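PDB 3QY7: tyrosine-protein phosphatase YwqE from Bacillus subtilis, which catalyses manganese-dependent removal of phosphate from tyrosine residues of the proteins YwqD, YwqF and Ssb. Local coordinates for residues His7-Met12 and Leu73-Gly78; Asp14-Ser19 and Ile23-Ala28. All blocks are in the same frame, centred on the assembly; numbering follows the deposited sequence. Where two conformers were deposited one is given.

In the fold
Contacts 1 and 2 show how a TIM-barrel-like phosphatase fixes the loop that follows its first strand, 2-3, and carries metal ligands. Contact 1 ties this loop to strand 74-76 by hydrocarbon packing alone; contact 2 packs a later part of the same loop, at A16, on M25 of helix 19-31, and includes that helix's own first-turn hydrogen bond. Both are largely buried, but contact 1 lies deeper, its centre about 13 Å from that of the chain against about 17 Å for contact 2, where S19 remains partly exposed. Their centres are about 9 Å apart, and probable backbone hydrogen bonds link H7 and A11 to A16. Each brings a metal ligand: H7 for an iron, D14 for the magnesium.

Contact 1: residues His7-Met12 and Leu73-Gly78; sequences HILPAM and LHVLPG. With FE (Fe (III) ion), chain C.
V75 meets I8 and L9 where the metal-bearing loop after the first strand of this PHP-like, TIM-barrel-type phosphatase rests on strand 74-76. The joint is a small, purely apolar one. Methyl CG1 of V75 serves both loop residues, standing 4.3 Å from CG2 of I8 and 4.3 Å from CD2 of L9. It is placed there by a first torsion that carries CG1 anti to the strand's backbone N (chi1 -176°), while L9 offers the branch that turns off its extended chain. A second layer encloses the three side chains: I37 of the neighbouring strand and M25 of helix 19-31 pack on I8, V55 of helix 52-68 touches L9, and A39 lies against both L9 and V75. Just before this anchored pair, the chain delivers the second histidine of the H-x-H motif, H5 and H7, to an iron whose protein ligands are completed by E80 and D194. ND1 of H7, the ring nitrogen nearer the backbone, is hydrogen-bonded to OD2 of D13, which limits rotation of the imidazole and probably makes it a stronger donor to the metal. The second ring nitrogen, NE2, binds the iron at 2.1 Å, with water 1 bound to the same ion at 1.9 Å.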
loop_
_atom_site.group_PDB
_atom_site.type_symbol
_atom_site.label_atom_id
_atom_site.label_comp_id
_atom_site.label_asym_id
_atom_site.label_seq_id
_atom_site.Cartn_x
_atom_site.Cartn_y
_atom_site.Cartn_z
ATOM N N HIS A 7 2.848 -7.773 3.352
ATOM C CA HIS A 7 2.250 -8.821 4.152
ATOM C C HIS A 7 3.340 -9.710 4.712
ATOM O O HIS A 7 3.388 -10.928 4.484
ATOM C CB HIS A 7 1.201 -9.552 3.307
ATOM C CG HIS A 7 0.120 -8.643 2.826
ATOM N ND1 HIS A 7 -1.075 -8.497 3.498
ATOM C CD2 HIS A 7 0.082 -7.773 1.790
ATOM C CE1 HIS A 7 -1.821 -7.612 2.856
ATOM N NE2 HIS A 7 -1.140 -7.144 1.828
ATOM N N ILE A 8 4.236 -9.067 5.470
ATOM C CA ILE A 8 5.401 -9.716 6.062
ATOM C C ILE A 8 5.116 -10.362 7.430
ATOM O O ILE A 8 5.839 -11.269 7.835
ATOM C CB ILE A 8 6.619 -8.745 6.143
ATOM C CG1 ILE A 8 7.924 -9.516 6.389
ATOM C CG2 ILE A 8 6.390 -7.677 7.218
ATOM C CD1 ILE A 8 9.163 -8.649 6.176
ATOM N N LEU A 9 4.075 -9.910 8.133
ATOM C CA LEU A 9 3.741 -10.515 9.425
ATOM C C LEU A 9 3.233 -11.946 9.227
ATOM O O LEU A 9 2.412 -12.197 8.340
ATOM C CB LEU A 9 2.725 -9.674 10.201
ATOM C CG LEU A 9 3.222 -8.290 10.617
ATOM C CD1 LEU A 9 2.144 -7.505 11.351
ATOM C CD2 LEU A 9 4.531 -8.341 11.448
ATOM N N PRO A 10 3.736 -12.873 10.043
ATOM C CA PRO A 10 3.410 -14.288 9.874
ATOM C C PRO A 10 2.070 -14.673 10.482
ATOM O O PRO A 10 1.662 -14.105 11.508
ATOM C CB PRO A 10 4.528 -14.980 10.646
ATOM C CG PRO A 10 4.803 -14.029 11.790
ATOM C CD PRO A 10 4.681 -12.657 11.159
ATOM N N ALA A 11 1.411 -15.642 9.841
ATOM C CA ALA A 11 0.174 -16.248 10.334
ATOM C C ALA A 11 -0.910 -15.214 10.622
ATOM O O ALA A 11 -1.591 -15.284 11.649
ATOM C CB ALA A 11 0.460 -17.103 11.580
ATOM N N MET A 12 -1.072 -14.247 9.728
ATOM C CA MET A 12 -2.115 -13.269 9.846
ATOM C C MET A 12 -3.059 -13.262 8.697
ATOM O O MET A 12 -4.199 -12.971 8.803
ATOM C CB MET A 12 -1.526 -11.868 9.950
ATOM C CG MET A 12 -0.742 -11.656 11.134
ATOM S SD MET A 12 -1.076 -10.095 11.912
ATOM C CE MET A 12 -0.525 -10.430 13.473
ATOM N N LEU A 73 16.281 -4.189 9.155
ATOM C CA LEU A 73 14.957 -3.803 8.728
ATOM C C LEU A 73 14.048 -3.524 9.910
ATOM O O LEU A 73 14.029 -4.286 10.801
ATOM C CB LEU A 73 14.341 -4.881 7.878
ATOM C CG LEU A 73 13.023 -4.418 7.260
ATOM C CD1 LEU A 73 13.127 -4.100 5.904
ATOM C CD2 LEU A 73 11.851 -5.239 7.571
ATOM N N HIS A 74 13.284 -2.446 9.857
ATOM C CA HIS A 74 12.355 -2.090 10.941
ATOM C C HIS A 74 10.926 -2.179 10.433
ATOM O O HIS A 74 10.592 -1.590 9.399
ATOM C CB HIS A 74 12.695 -0.674 11.429
ATOM C CG HIS A 74 11.871 -0.163 12.580
ATOM N ND1 HIS A 74 11.391 -0.959 13.600
ATOM C CD2 HIS A 74 11.530 1.105 12.910
ATOM C CE1 HIS A 74 10.750 -0.209 14.477
ATOM N NE2 HIS A 74 10.828 1.048 14.087
ATOM N N VAL A 75 10.110 -2.957 11.145
ATOM C CA VAL A 75 8.703 -3.163 10.817
ATOM C C VAL A 75 7.830 -2.302 11.741
ATOM O O VAL A 75 7.952 -2.355 12.977
ATOM C CB VAL A 75 8.314 -4.657 10.939
ATOM C CG1 VAL A 75 6.874 -4.858 10.495
ATOM C CG2 VAL A 75 9.243 -5.501 10.070
ATOM N N LEU A 76 6.968 -1.496 11.117
ATOM C CA LEU A 76 6.007 -0.653 11.814
ATOM C C LEU A 76 4.569 -1.165 11.598
ATOM O O LEU A 76 4.294 -1.895 10.634
ATOM C CB LEU A 76 6.144 0.792 11.332
ATOM C CG LEU A 76 7.482 1.415 11.748
ATOM C CD1 LEU A 76 7.681 2.705 10.996
ATOM C CD2 LEU A 76 7.524 1.647 13.253
ATOM N N PRO A 77 3.639 -0.796 12.492
ATOM C CA PRO A 77 2.298 -1.364 12.409
ATOM C C PRO A 77 1.377 -0.637 11.420
ATOM O O PRO A 77 1.528 0.568 11.196
ATOM C CB PRO A 77 1.780 -1.222 13.848
ATOM C CG PRO A 77 2.425 0.034 14.318
ATOM C CD PRO A 77 3.816 0.012 13.715
ATOM N N GLY A 78 0.427 -1.392 10.852
ATOM C CA GLY A 78 -0.580 -0.884 9.933
ATOM C C GLY A 78 -1.545 -2.018 9.610
ATOM O O GLY A 78 -1.465 -3.087 10.198
HETATM FE FE FE C . -2.129 -6.326 0.129
HETATM O O HOH W 1 -3.092 -5.968 -1.440
#

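Contact 2: residues Asp14-Ser19 and Ile23-Ala28. With MG (magnesium ion), chain D.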
loop_
_atom_site.group_PDB
_atom_site.type_symbol
_atom_site.label_atom_id
_atom_site.label_comp_id
_atom_site.label_asym_id
_atom_site.label_seq_id
_atom_site.Cartn_x
_atom_site.Cartn_y
_atom_site.Cartn_z
ATOM N N ASP A 14 -2.700 -13.920 4.003
ATOM C CA ASP A 14 -2.159 -14.677 2.908
ATOM C C ASP A 14 -0.678 -14.416 2.612
ATOM O O ASP A 14 -0.135 -14.949 1.725
ATOM C CB ASP A 14 -3.006 -14.457 1.673
ATOM C CG ASP A 14 -3.252 -13.041 1.424
ATOM O OD1 ASP A 14 -3.705 -12.766 0.343
ATOM O OD2 ASP A 14 -3.026 -12.174 2.307
ATOM N N GLY A 15 -0.040 -13.603 3.424
ATOM C CA GLY A 15 1.364 -13.361 3.246
ATOM C C GLY A 15 2.172 -14.355 4.094
ATOM O O GLY A 15 1.887 -15.539 3.970
ATOM N N ALA A 16 3.182 -13.965 4.864
ATOM C CA ALA A 16 4.088 -14.954 5.378
ATOM C C ALA A 16 3.367 -16.019 6.208
ATOM O O ALA A 16 2.555 -15.746 6.975
ATOM C CB ALA A 16 5.071 -14.264 6.289
ATOM N N GLY A 17 3.718 -17.264 5.932
ATOM C CA GLY A 17 3.154 -18.378 6.650
ATOM C C GLY A 17 3.616 -18.549 8.057
ATOM O O GLY A 17 2.881 -18.860 8.936
ATOM N N ASP A 18 4.893 -18.390 8.198
ATOM C CA ASP A 18 5.515 -18.414 9.514
ATOM C C ASP A 18 6.680 -17.425 9.590
ATOM O O ASP A 18 7.002 -16.748 8.597
ATOM C CB ASP A 18 5.976 -19.831 9.879
ATOM C CG ASP A 18 6.934 -20.424 8.860
ATOM O OD1 ASP A 18 7.674 -19.690 8.151
ATOM O OD2 ASP A 18 6.961 -21.668 8.776
ATOM N N SER A 19 7.316 -17.357 10.758
ATOM C CA SER A 19 8.412 -16.418 10.968
ATOM C C SER A 19 9.626 -16.656 10.069
ATOM O O SER A 19 10.330 -15.715 9.718
ATOM C CB SER A 19 8.824 -16.387 12.443
ATOM O OG SER A 19 7.867 -15.660 13.183
ATOM N N ILE A 23 11.321 -13.687 7.752
ATOM C CA ILE A 23 12.748 -13.411 7.726
ATOM C C ILE A 23 13.303 -13.440 6.296
ATOM O O ILE A 23 14.120 -12.590 5.921
ATOM C CB ILE A 23 13.504 -14.411 8.628
ATOM C CG1 ILE A 23 13.168 -14.161 10.101
ATOM C CG2 ILE A 23 15.016 -14.329 8.399
ATOM C CD1 ILE A 23 13.600 -15.312 10.959
ATOM N N GLU A 24 12.851 -14.403 5.491
ATOM C CA GLU A 24 13.269 -14.451 4.079
ATOM C C GLU A 24 12.788 -13.229 3.306
ATOM O O GLU A 24 13.523 -12.673 2.475
ATOM C CB GLU A 24 12.800 -15.734 3.399
ATOM C CG GLU A 24 13.406 -16.994 3.992
ATOM C CD GLU A 24 14.919 -16.964 3.974
ATOM O OE1 GLU A 24 15.497 -17.009 2.867
ATOM O OE2 GLU A 24 15.527 -16.872 5.064
ATOM N N MET A 25 11.558 -12.808 3.591
ATOM C CA MET A 25 11.028 -11.605 2.965
ATOM C C MET A 25 11.824 -10.391 3.398
ATOM O O MET A 25 12.128 -9.527 2.575
ATOM C CB MET A 25 9.538 -11.423 3.285
ATOM C CG MET A 25 8.661 -12.496 2.643
ATOM S SD MET A 25 6.942 -12.440 3.208
ATOM C CE MET A 25 6.349 -10.911 2.482
ATOM N N ALA A 26 12.162 -10.323 4.689
ATOM C CA ALA A 26 12.958 -9.206 5.180
ATOM C C ALA A 26 14.328 -9.104 4.481
ATOM O O ALA A 26 14.751 -8.007 4.104
ATOM C CB ALA A 26 13.124 -9.303 6.667
ATOM N N ARG A 27 14.994 -10.249 4.297
ATOM C CA ARG A 27 16.293 -10.258 3.624
ATOM C C ARG A 27 16.144 -9.731 2.194
ATOM O O ARG A 27 16.973 -8.942 1.725
ATOM C CB ARG A 27 16.937 -11.651 3.626
ATOM C CG ARG A 27 17.356 -12.141 4.994
ATOM C CD ARG A 27 18.295 -13.342 4.921
ATOM N NE ARG A 27 18.652 -13.789 6.269
ATOM C CZ ARG A 27 18.242 -14.929 6.823
ATOM N NH1 ARG A 27 17.468 -15.772 6.143
ATOM N NH2 ARG A 27 18.616 -15.235 8.062
ATOM N N ALA A 28 15.068 -10.138 1.526
ATOM C CA ALA A 28 14.809 -9.678 0.156
ATOM C C ALA A 28 14.555 -8.181 0.123
ATOM O O ALA A 28 15.054 -7.477 -0.761
ATOM C CB ALA A 28 13.652 -10.412 -0.439
HETATM MG MG MG D . -3.161 -10.497 0.460
#
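A16 and M25 pair the loop that leads into helix 19-31 with the buried flank of that helix, a worked example of a methionine reaching from a helix's second turn back to the loop that leads into it. M25 can be followed outward. Its CB leaves the helix on the side facing the loop. From there CG continues beside the backbone N (chi1 -67°), carrying the chain toward the loop, and SD lies 4.0 Å from the methyl of A16. A bend at the last torsion (chi3 69°) then turns CE aside to end near the carbonyl oxygen of H7, so the methionine lines the backbone that presents a metal ligand.

The hydrogen bond of the contact belongs to the opening turn of the helix. I23 N donates to S19 O at 3.0 Å with an N-H...O angle of 158°, the usual bond between residues four apart. CG1 of I23 also lies 3.3 Å from that oxygen, an ordinary contact alongside the bond. The other branch, CG2, sits 3.5 Å above the guanidinium plane of R27, toward its rim, while NH1 of R27 forms a salt bridge with OE2 of E24. D18 is the N-cap: its OD1 accepts from D21 N.

At the loop's far end D14, modelled in two conformers, in the one described grips the magnesium with both carboxylate oxygens, OD1 at 2.3 Å and OD2 at 2.5 Å; H42 and H196 also bind this ion. Thus the loop runs from the metal centre to the helix N-terminus, and helix 19-31 in turn leans on helix 52-68, with I23 touching R65 and A26 touching L66.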